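PDB 5NTH: putative aminopeptidase from Leishmania major, which probably acts as a manganese-dependent M17 leucyl aminopeptidase, removing residues from the N-termini of peptides, and binds the inhibitor actinonin at its two-metal site. Local coordinates for residues 21-26 with 234-239; 34-38 with 188-192; 409-415 with 504-510. One frame throughout, in Å; residues are numbered along the deposited sequence.

Contact 1: 21-26 with 234-239; sequences YVQTCT and EIAAAY
Ile235 and Thr26 have the most surface buried here, and their CA atoms are also the nearest pair, 6.2 Å apart. Ile235 works through its CG1 branch. The branch lies anti to the carbonyl carbon (chi1 -77°) and continues extended, which carries CD1 to the opposing helix. There CD1 sits 3.6 Å from Cys25 CB and close to Cys25 SG. Tyr21 CE2 adds a looser contact to the same methyl at 4.1 Å, the two side chains crossing at about a right angle. Val22 CG1 touches Ile235 lower down the branch, at CG1.

Thr26 gives its methyl to the contact. Thr26 CG2 meets Ala238 CB at 3.5 Å. Two helices of distant sequence, 12-26 and 229-243, pack here with short-segment axes 9.8 Å apart at closest approach. They run in roughly the same direction and cross at -40°. Helix 229-243 belongs to the catalytic region of the M17 fold, so the contact fastens an N-terminal helix onto it. Helix 203-221 also packs against this place, with Leu219 touching Cys25 and Leu215 touching Tyr239.

Tyr239 supplies the hydrogen bond that joins the helices. Tyr239 OH donates to Cys25 O at 2.6 Å, lying in the carbonyl plane with a C=O...O angle of 154°. The bond falls near the C-terminal end of helix 12-26, and a side-chain hydroxyl reaches a main-chain oxygen there. The edge of the Tyr239 ring faces that oxygen.

Glu234 lays its carboxylate across Val22, with OE2 3.5 Å from Val22 CG2. Its charge is answered by Arg6, which forms a salt bridge with Glu234 OE1. Tyr21 OH is hydrogen-bonded to Thr222 OG1.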
loop_
_atom_site.group_PDB
_atom_site.type_symbol
_atom_site.label_atom_id
_atom_site.label_comp_id
_atom_site.label_asym_id
_atom_site.label_seq_id
_atom_site.Cartn_x
_atom_site.Cartn_y
_atom_site.Cartn_z
ATOM N N TYR A 21 -15.870 -25.605 29.871
ATOM C CA TYR A 21 -15.993 -24.184 29.525
ATOM C C TYR A 21 -17.452 -23.733 29.606
ATOM O O TYR A 21 -17.750 -22.633 30.091
ATOM C CB TYR A 21 -15.454 -23.869 28.122
ATOM C CG TYR A 21 -15.690 -22.441 27.753
ATOM C CD1 TYR A 21 -14.835 -21.431 28.196
ATOM C CD2 TYR A 21 -16.828 -22.082 27.053
ATOM C CE1 TYR A 21 -15.091 -20.097 27.908
ATOM C CE2 TYR A 21 -17.100 -20.750 26.744
ATOM C CZ TYR A 21 -16.224 -19.767 27.161
ATOM O OH TYR A 21 -16.520 -18.473 26.846
ATOM N N VAL A 22 -18.358 -24.581 29.133
ATOM C CA VAL A 22 -19.783 -24.272 29.192
ATOM C C VAL A 22 -20.176 -24.055 30.642
ATOM O O VAL A 22 -20.750 -23.023 30.975
ATOM C CB VAL A 22 -20.610 -25.380 28.543
ATOM C CG1 VAL A 22 -22.091 -25.226 28.844
ATOM C CG2 VAL A 22 -20.395 -25.359 27.035
ATOM N N GLN A 23 -19.803 -24.993 31.508
ATOM C CA GLN A 23 -20.126 -24.884 32.940
ATOM C C GLN A 23 -19.679 -23.591 33.578
ATOM O O GLN A 23 -20.405 -23.019 34.406
ATOM C CB GLN A 23 -19.544 -26.060 33.745
ATOM C CG GLN A 23 -20.250 -27.373 33.505
ATOM C CD GLN A 23 -21.731 -27.167 33.375
ATOM O OE1 GLN A 23 -22.301 -27.308 32.280
ATOM N NE2 GLN A 23 -22.362 -26.753 34.474
ATOM N N THR A 24 -18.498 -23.126 33.204
ATOM C CA THR A 24 -17.957 -21.930 33.839
ATOM C C THR A 24 -18.814 -20.751 33.425
ATOM O O THR A 24 -19.007 -19.813 34.199
ATOM C CB THR A 24 -16.506 -21.659 33.446
ATOM O OG1 THR A 24 -16.446 -21.367 32.046
ATOM C CG2 THR A 24 -15.613 -22.874 33.772
ATOM N N CYS A 25 -19.331 -20.830 32.202
ATOM C CA CYS A 25 -20.250 -19.838 31.657
ATOM C C CYS A 25 -21.693 -19.918 32.182
ATOM O O CYS A 25 -22.307 -18.893 32.447
ATOM C CB CYS A 25 -20.241 -19.933 30.129
ATOM S SG CYS A 25 -18.778 -19.205 29.391
ATOM N N THR A 26 -22.233 -21.125 32.301
ATOM C CA THR A 26 -23.603 -21.291 32.777
ATOM C C THR A 26 -23.786 -21.101 34.295
ATOM O O THR A 26 -24.846 -20.704 34.701
ATOM C CB THR A 26 -24.247 -22.628 32.342
ATOM O OG1 THR A 26 -23.617 -23.725 33.000
ATOM C CG2 THR A 26 -24.146 -22.825 30.832
ATOM N N GLU A 234 -25.413 -23.578 23.000
ATOM C CA GLU A 234 -25.632 -24.453 24.136
ATOM C C GLU A 234 -25.741 -23.640 25.460
ATOM O O GLU A 234 -26.501 -24.003 26.376
ATOM C CB GLU A 234 -24.502 -25.463 24.190
ATOM C CG GLU A 234 -24.758 -26.646 25.091
ATOM C CD GLU A 234 -23.524 -27.506 25.198
ATOM O OE1 GLU A 234 -23.086 -28.073 24.159
ATOM O OE2 GLU A 234 -22.973 -27.569 26.317
ATOM N N ILE A 235 -24.984 -22.544 25.527
ATOM C CA ILE A 235 -24.933 -21.696 26.684
ATOM C C ILE A 235 -26.273 -21.004 26.802
ATOM O O ILE A 235 -26.907 -21.040 27.862
ATOM C CB ILE A 235 -23.775 -20.668 26.616
ATOM C CG1 ILE A 235 -22.433 -21.335 26.943
ATOM C CG2 ILE A 235 -23.955 -19.553 27.636
ATOM C CD1 ILE A 235 -21.204 -20.469 26.712
ATOM N N ALA A 236 -26.697 -20.391 25.705
ATOM C CA ALA A 236 -27.989 -19.716 25.630
ATOM C C ALA A 236 -29.133 -20.641 26.041
ATOM O O ALA A 236 -30.004 -20.228 26.805
ATOM C CB ALA A 236 -28.227 -19.153 24.236
ATOM N N ALA A 237 -29.105 -21.894 25.585
ATOM C CA ALA A 237 -30.072 -22.897 26.054
ATOM C C ALA A 237 -30.075 -23.060 27.594
ATOM O O ALA A 237 -31.120 -22.908 28.223
ATOM C CB ALA A 237 -29.832 -24.233 25.375
ATOM N N ALA A 238 -28.920 -23.315 28.207
ATOM C CA ALA A 238 -28.864 -23.460 29.673
ATOM C C ALA A 238 -29.443 -22.239 30.396
ATOM O O ALA A 238 -30.165 -22.382 31.369
ATOM C CB ALA A 238 -27.433 -23.744 30.152
ATOM N N TYR A 239 -29.130 -21.038 29.925
ATOM C CA TYR A 239 -29.670 -19.842 30.551
ATOM C C TYR A 239 -31.188 -19.801 30.334
ATOM O O TYR A 239 -31.926 -19.331 31.195
ATOM C CB TYR A 239 -28.956 -18.564 30.074
ATOM C CG TYR A 239 -27.735 -18.278 30.903
ATOM C CD1 TYR A 239 -27.858 -17.794 32.214
ATOM C CD2 TYR A 239 -26.455 -18.532 30.421
ATOM C CE1 TYR A 239 -26.738 -17.545 33.009
ATOM C CE2 TYR A 239 -25.325 -18.277 31.205
ATOM C CZ TYR A 239 -25.477 -17.797 32.503
ATOM O OH TYR A 239 -24.371 -17.561 33.287
#

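Contact 2: 34-38 with 188-192; sequences FTDIS and RAAFT
Asp36 and Arg188 form a two-bond salt bridge between a loop and the start of a short helix. Asp36 is also the first residue of an Asx turn: its OD1 accepts from Ser38 N, two residues on. The loop follows strand 32-34, an outermost strand of the mixed sheet in the N-terminal part of the chain. Arg188 holds the N-cap position of helix 189-192, which follows the neighbouring strand 181-185.

The ionic grip is side-on. Arg188 NE donates to Asp36 OD1 at 3.0 Å in a nearly straight bond (179°). Arg188 NH1 donates to Asp36 OD2 at 2.8 Å, on the syn lone pair. Carboxylate and guanidinium planes lie only 23° apart. The bend of the arginine chain at chi3 (66°) helps bring both nitrogens to the acid. OD1 takes three bonds in all: Arg188 NE on the syn side, Ser38 N on the anti side and Ser38 OG from above the plane. These bonds limit rotation of the carboxylate and would probably favour its charged form.

The apolar part centres on Phe191. Asp36 CB lies over the centre of its ring in a CH-pi contact, 3.7 Å from the centroid. Phe191 CZ reaches on to the backbone at Asp36 N, 3.4 Å away, and to Phe34 CB. The Phe34 ring itself turns into the domain, against Leu206 and Cys210 of helix 203-221. Val203 of that helix touches Phe191.

Van der Waals contacts flank the arginine chain. Ser38 CB and OG lie near Arg188 NE, with no cross-segment bond from the hydroxyl. Ile37 CG2 meets the aliphatic part of the chain at about a right angle, 4.0 Å from Arg188 CG.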
loop_
_atom_site.group_PDB
_atom_site.type_symbol
_atom_site.label_atom_id
_atom_site.label_comp_id
_atom_site.label_asym_id
_atom_site.label_seq_id
_atom_site.Cartn_x
_atom_site.Cartn_y
_atom_site.Cartn_z
ATOM N N PHE A 34 -20.957 -6.287 47.737
ATOM C CA PHE A 34 -21.149 -4.978 48.307
ATOM C C PHE A 34 -21.352 -5.135 49.806
ATOM O O PHE A 34 -21.921 -6.125 50.267
ATOM C CB PHE A 34 -22.346 -4.297 47.648
ATOM C CG PHE A 34 -22.216 -4.154 46.148
ATOM C CD1 PHE A 34 -22.459 -5.235 45.314
ATOM C CD2 PHE A 34 -21.855 -2.934 45.577
ATOM C CE1 PHE A 34 -22.345 -5.104 43.951
ATOM C CE2 PHE A 34 -21.709 -2.801 44.212
ATOM C CZ PHE A 34 -21.954 -3.890 43.393
ATOM N N THR A 35 -20.877 -4.157 50.564
ATOM C CA THR A 35 -21.023 -4.165 52.015
ATOM C C THR A 35 -21.548 -2.807 52.435
ATOM O O THR A 35 -21.058 -1.777 51.984
ATOM C CB THR A 35 -19.669 -4.490 52.711
ATOM O OG1 THR A 35 -19.334 -5.873 52.493
ATOM C CG2 THR A 35 -19.722 -4.228 54.238
ATOM N N ASP A 36 -22.524 -2.803 53.325
ATOM C CA ASP A 36 -23.162 -1.571 53.736
ATOM C C ASP A 36 -22.153 -0.750 54.543
ATOM O O ASP A 36 -21.663 -1.238 55.538
ATOM C CB ASP A 36 -24.391 -1.973 54.559
ATOM C CG ASP A 36 -25.163 -0.788 55.134
ATOM O OD1 ASP A 36 -24.565 0.310 55.311
ATOM O OD2 ASP A 36 -26.380 -0.985 55.412
ATOM N N ILE A 37 -21.821 0.473 54.130
ATOM C CA ILE A 37 -20.732 1.230 54.801
ATOM C C ILE A 37 -20.957 1.373 56.297
ATOM O O ILE A 37 -20.008 1.518 57.079
ATOM C CB ILE A 37 -20.515 2.642 54.236
ATOM C CG1 ILE A 37 -19.241 3.268 54.813
ATOM C CG2 ILE A 37 -21.696 3.566 54.548
ATOM C CD1 ILE A 37 -18.761 4.496 54.061
ATOM N N SER A 38 -22.217 1.340 56.708
ATOM C CA SER A 38 -22.528 1.469 58.125
ATOM C C SER A 38 -22.237 0.169 58.924
ATOM O O SER A 38 -22.374 0.176 60.150
ATOM C CB SER A 38 -23.989 1.895 58.292
ATOM O OG SER A 38 -24.812 0.747 58.107
ATOM N N ARG A 188 -25.960 4.898 50.814
ATOM C CA ARG A 188 -26.553 3.659 51.319
ATOM C C ARG A 188 -27.830 3.252 50.602
ATOM O O ARG A 188 -28.497 2.297 51.016
ATOM C CB ARG A 188 -26.837 3.785 52.814
ATOM C CG ARG A 188 -25.603 3.941 53.699
ATOM C CD ARG A 188 -25.965 3.927 55.201
ATOM N NE ARG A 188 -26.483 2.602 55.565
ATOM C CZ ARG A 188 -27.704 2.325 55.993
ATOM N NH1 ARG A 188 -28.014 1.070 56.243
ATOM N NH2 ARG A 188 -28.613 3.276 56.205
ATOM N N ALA A 189 -28.133 3.923 49.495
ATOM C CA ALA A 189 -29.393 3.717 48.749
ATOM C C ALA A 189 -29.693 2.278 48.300
ATOM O O ALA A 189 -30.854 1.857 48.257
ATOM C CB ALA A 189 -29.428 4.640 47.558
ATOM N N ALA A 190 -28.658 1.533 47.955
ATOM C CA ALA A 190 -28.804 0.107 47.654
ATOM C C ALA A 190 -29.328 -0.706 48.854
ATOM O O ALA A 190 -30.012 -1.740 48.677
ATOM C CB ALA A 190 -27.471 -0.470 47.156
ATOM N N PHE A 191 -28.978 -0.246 50.060
ATOM C CA PHE A 191 -29.314 -0.944 51.302
ATOM C C PHE A 191 -30.597 -0.460 51.955
ATOM O O PHE A 191 -31.286 -1.223 52.585
ATOM C CB PHE A 191 -28.132 -0.849 52.252
ATOM C CG PHE A 191 -26.917 -1.530 51.715
ATOM C CD1 PHE A 191 -26.777 -2.916 51.829
ATOM C CD2 PHE A 191 -25.960 -0.813 51.021
ATOM C CE1 PHE A 191 -25.676 -3.572 51.312
ATOM C CE2 PHE A 191 -24.854 -1.453 50.503
ATOM C CZ PHE A 191 -24.705 -2.835 50.654
ATOM N N THR A 192 -30.919 0.804 51.756
ATOM C CA THR A 192 -32.131 1.397 52.273
ATOM C C THR A 192 -33.324 1.297 51.297
ATOM O O THR A 192 -34.463 1.563 51.696
ATOM C CB THR A 192 -31.851 2.875 52.667
ATOM O OG1 THR A 192 -31.387 3.650 51.541
ATOM C CG2 THR A 192 -30.767 2.929 53.793
#

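Contact 3: 409-415 with 504-510; sequences VPDVLID and FRGPFVH
Asp415 and His510 both carry CG anti to the backbone N (chi1 -163° and 176°). Their side chains therefore leave neighbouring strands side by side, pointing the same way. His510 ND1 donates to Asp415 OD2 at 2.7 Å. The oxygen uses its anti lone pair, and it lies near the imidazole plane, at the ring edge. The N-H...O angle of 139° shows a bent bond. The bond helps to fix the turn of the ring and may polarise it.

Leu413 and Phe508 are on the same face of the sheet and share this first torsion, so they lie side by side. Leu413 CD2 reaches the edge of the Phe508 ring, 3.7 Å from CE1. Asp415 CB also touches this ring. Val399 of helix 391-404 packs on both Leu413 and Asp415. Ile414 and Val509 point to the other face, where Ala441 and Met445 of helix 439-452 meet Val509.

Backbone bonds hold the strands in parallel register. Leu413 N donates to Pro507 O at 3.0 Å, Leu413 O accepts from Val509 N at 2.9 Å, and Asp415 N donates to Val509 O at 2.8 Å. All three are close to straight.

Phe504 lies between the two segments, against Pro410 to Leu413. Its ring edge faces the backbone of 410-412, and CZ lies 3.9 Å from Leu413 CB. Pro507 CD rests near Asp411 O.

On its far side strand 412-417 pairs with strand 291-300, which carries the manganese ligand Lys298. The side chains of Asp415 and Lys298 are about 7 Å apart. This places the pair of parallel strands in the central mixed sheet of the M17 catalytic domain, in the neighbourhood of its two-manganese site.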
loop_
_atom_site.group_PDB
_atom_site.type_symbol
_atom_site.label_atom_id
_atom_site.label_comp_id
_atom_site.label_asym_id
_atom_site.label_seq_id
_atom_site.Cartn_x
_atom_site.Cartn_y
_atom_site.Cartn_z
ATOM N N VAL A 409 -45.771 -8.082 18.811
ATOM C CA VAL A 409 -45.088 -7.085 17.989
ATOM C C VAL A 409 -44.329 -6.181 18.909
ATOM O O VAL A 409 -44.951 -5.573 19.739
ATOM C CB VAL A 409 -46.089 -6.194 17.230
ATOM C CG1 VAL A 409 -45.359 -5.080 16.463
ATOM C CG2 VAL A 409 -46.941 -7.028 16.276
ATOM N N PRO A 410 -43.003 -6.043 18.751
ATOM C CA PRO A 410 -42.328 -5.102 19.652
ATOM C C PRO A 410 -42.772 -3.631 19.512
ATOM O O PRO A 410 -43.202 -3.197 18.442
ATOM C CB PRO A 410 -40.846 -5.229 19.260
ATOM C CG PRO A 410 -40.751 -6.471 18.475
ATOM C CD PRO A 410 -42.062 -6.633 17.791
ATOM N N ASP A 411 -42.674 -2.898 20.610
ATOM C CA ASP A 411 -42.840 -1.456 20.583
ATOM C C ASP A 411 -41.535 -0.700 20.565
ATOM O O ASP A 411 -41.525 0.523 20.424
ATOM C CB ASP A 411 -43.660 -0.991 21.780
ATOM C CG ASP A 411 -44.974 -1.738 21.906
ATOM O OD1 ASP A 411 -45.773 -1.751 20.916
ATOM O OD2 ASP A 411 -45.178 -2.321 23.006
ATOM N N VAL A 412 -40.430 -1.416 20.718
ATOM C CA VAL A 412 -39.113 -0.801 20.530
ATOM C C VAL A 412 -38.102 -1.880 20.194
ATOM O O VAL A 412 -38.134 -2.964 20.753
ATOM C CB VAL A 412 -38.727 0.075 21.749
ATOM C CG1 VAL A 412 -39.036 -0.663 23.025
ATOM C CG2 VAL A 412 -37.275 0.536 21.728
ATOM N N LEU A 413 -37.256 -1.584 19.215
ATOM C CA LEU A 413 -36.215 -2.502 18.820
ATOM C C LEU A 413 -34.837 -1.919 19.062
ATOM O O LEU A 413 -34.493 -0.868 18.512
ATOM C CB LEU A 413 -36.351 -2.895 17.363
ATOM C CG LEU A 413 -35.514 -4.154 17.160
ATOM C CD1 LEU A 413 -36.302 -5.202 16.411
ATOM C CD2 LEU A 413 -34.175 -3.828 16.508
ATOM N N ILE A 414 -34.054 -2.639 19.866
ATOM C CA ILE A 414 -32.688 -2.254 20.164
ATOM C C ILE A 414 -31.718 -3.158 19.436
ATOM O O ILE A 414 -31.647 -4.355 19.725
ATOM C CB ILE A 414 -32.363 -2.354 21.656
ATOM C CG1 ILE A 414 -33.393 -1.575 22.463
ATOM C CG2 ILE A 414 -30.955 -1.830 21.900
ATOM C CD1 ILE A 414 -33.142 -1.638 23.951
ATOM N N ASP A 415 -30.941 -2.551 18.541
ATOM C CA ASP A 415 -29.970 -3.265 17.716
ATOM C C ASP A 415 -28.590 -2.932 18.244
ATOM O O ASP A 415 -28.227 -1.760 18.391
ATOM C CB ASP A 415 -30.124 -2.822 16.250
ATOM C CG ASP A 415 -29.458 -3.775 15.251
ATOM O OD1 ASP A 415 -29.758 -4.986 15.288
ATOM O OD2 ASP A 415 -28.661 -3.305 14.399
ATOM N N PHE A 504 -44.062 -3.409 12.356
ATOM C CA PHE A 504 -43.423 -2.766 13.488
ATOM C C PHE A 504 -43.403 -1.275 13.249
ATOM O O PHE A 504 -42.916 -0.835 12.235
ATOM C CB PHE A 504 -42.002 -3.291 13.651
ATOM C CG PHE A 504 -41.159 -2.474 14.557
ATOM C CD1 PHE A 504 -41.347 -2.541 15.918
ATOM C CD2 PHE A 504 -40.186 -1.634 14.045
ATOM C CE1 PHE A 504 -40.583 -1.770 16.780
ATOM C CE2 PHE A 504 -39.403 -0.871 14.885
ATOM C CZ PHE A 504 -39.602 -0.940 16.269
ATOM N N ARG A 505 -43.890 -0.510 14.213
ATOM C CA ARG A 505 -44.162 0.923 14.032
ATOM C C ARG A 505 -43.423 1.880 15.021
ATOM O O ARG A 505 -43.369 3.090 14.781
ATOM C CB ARG A 505 -45.695 1.138 14.054
ATOM N N GLY A 506 -42.840 1.357 16.103
ATOM C CA GLY A 506 -42.094 2.195 17.072
ATOM C C GLY A 506 -40.587 2.326 16.793
ATOM O O GLY A 506 -40.082 1.829 15.801
ATOM N N PRO A 507 -39.844 2.985 17.687
ATOM C CA PRO A 507 -38.467 3.321 17.409
ATOM C C PRO A 507 -37.520 2.144 17.172
ATOM O O PRO A 507 -37.629 1.082 17.810
ATOM C CB PRO A 507 -38.027 4.041 18.685
ATOM C CG PRO A 507 -39.274 4.472 19.331
ATOM C CD PRO A 507 -40.194 3.335 19.066
ATOM N N PHE A 508 -36.577 2.381 16.269
ATOM C CA PHE A 508 -35.469 1.482 16.024
ATOM C C PHE A 508 -34.218 2.204 16.491
ATOM O O PHE A 508 -33.931 3.311 16.001
ATOM C CB PHE A 508 -35.393 1.209 14.533
ATOM C CG PHE A 508 -34.157 0.489 14.104
ATOM C CD1 PHE A 508 -34.014 -0.863 14.358
ATOM C CD2 PHE A 508 -33.149 1.164 13.437
ATOM C CE1 PHE A 508 -32.882 -1.534 13.965
ATOM C CE2 PHE A 508 -32.021 0.498 13.025
ATOM C CZ PHE A 508 -31.890 -0.857 13.289
ATOM N N VAL A 509 -33.508 1.593 17.444
ATOM C CA VAL A 509 -32.315 2.191 18.065
ATOM C C VAL A 509 -31.160 1.276 17.845
ATOM O O VAL A 509 -31.104 0.199 18.430
ATOM C CB VAL A 509 -32.446 2.369 19.584
ATOM C CG1 VAL A 509 -31.247 3.105 20.163
ATOM C CG2 VAL A 509 -33.707 3.145 19.893
ATOM N N HIS A 510 -30.236 1.744 17.013
ATOM C CA HIS A 510 -29.071 0.986 16.612
ATOM C C HIS A 510 -27.863 1.480 17.345
ATOM O O HIS A 510 -27.530 2.648 17.220
ATOM C CB HIS A 510 -28.865 1.167 15.141
ATOM C CG HIS A 510 -27.637 0.507 14.605
ATOM N ND1 HIS A 510 -27.604 -0.818 14.237
ATOM C CD2 HIS A 510 -26.419 1.006 14.314
ATOM C CE1 HIS A 510 -26.410 -1.115 13.769
ATOM N NE2 HIS A 510 -25.675 -0.022 13.795
#

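How the contacts relate
Contacts 1 and 3 are buried, while contact 2 is partly buried and farther from the centre of the chain. None touches another. The nearest atoms of contacts 1 and 3 are about 16 Å apart. Contact 2 is nested within the loop that contact 1 closes, and contact 3 follows both in sequence. Helix 203-221 touches contacts 1 and 2, so it spans the ground between them. The chemistry follows the place. Contact 1 is helix packing with one side-chain-to-backbone bond. Contact 2 relies on a salt bridge beside an aromatic face. Contact 3 is mainly backbone pairing within a sheet, and it alone lies near the metal site.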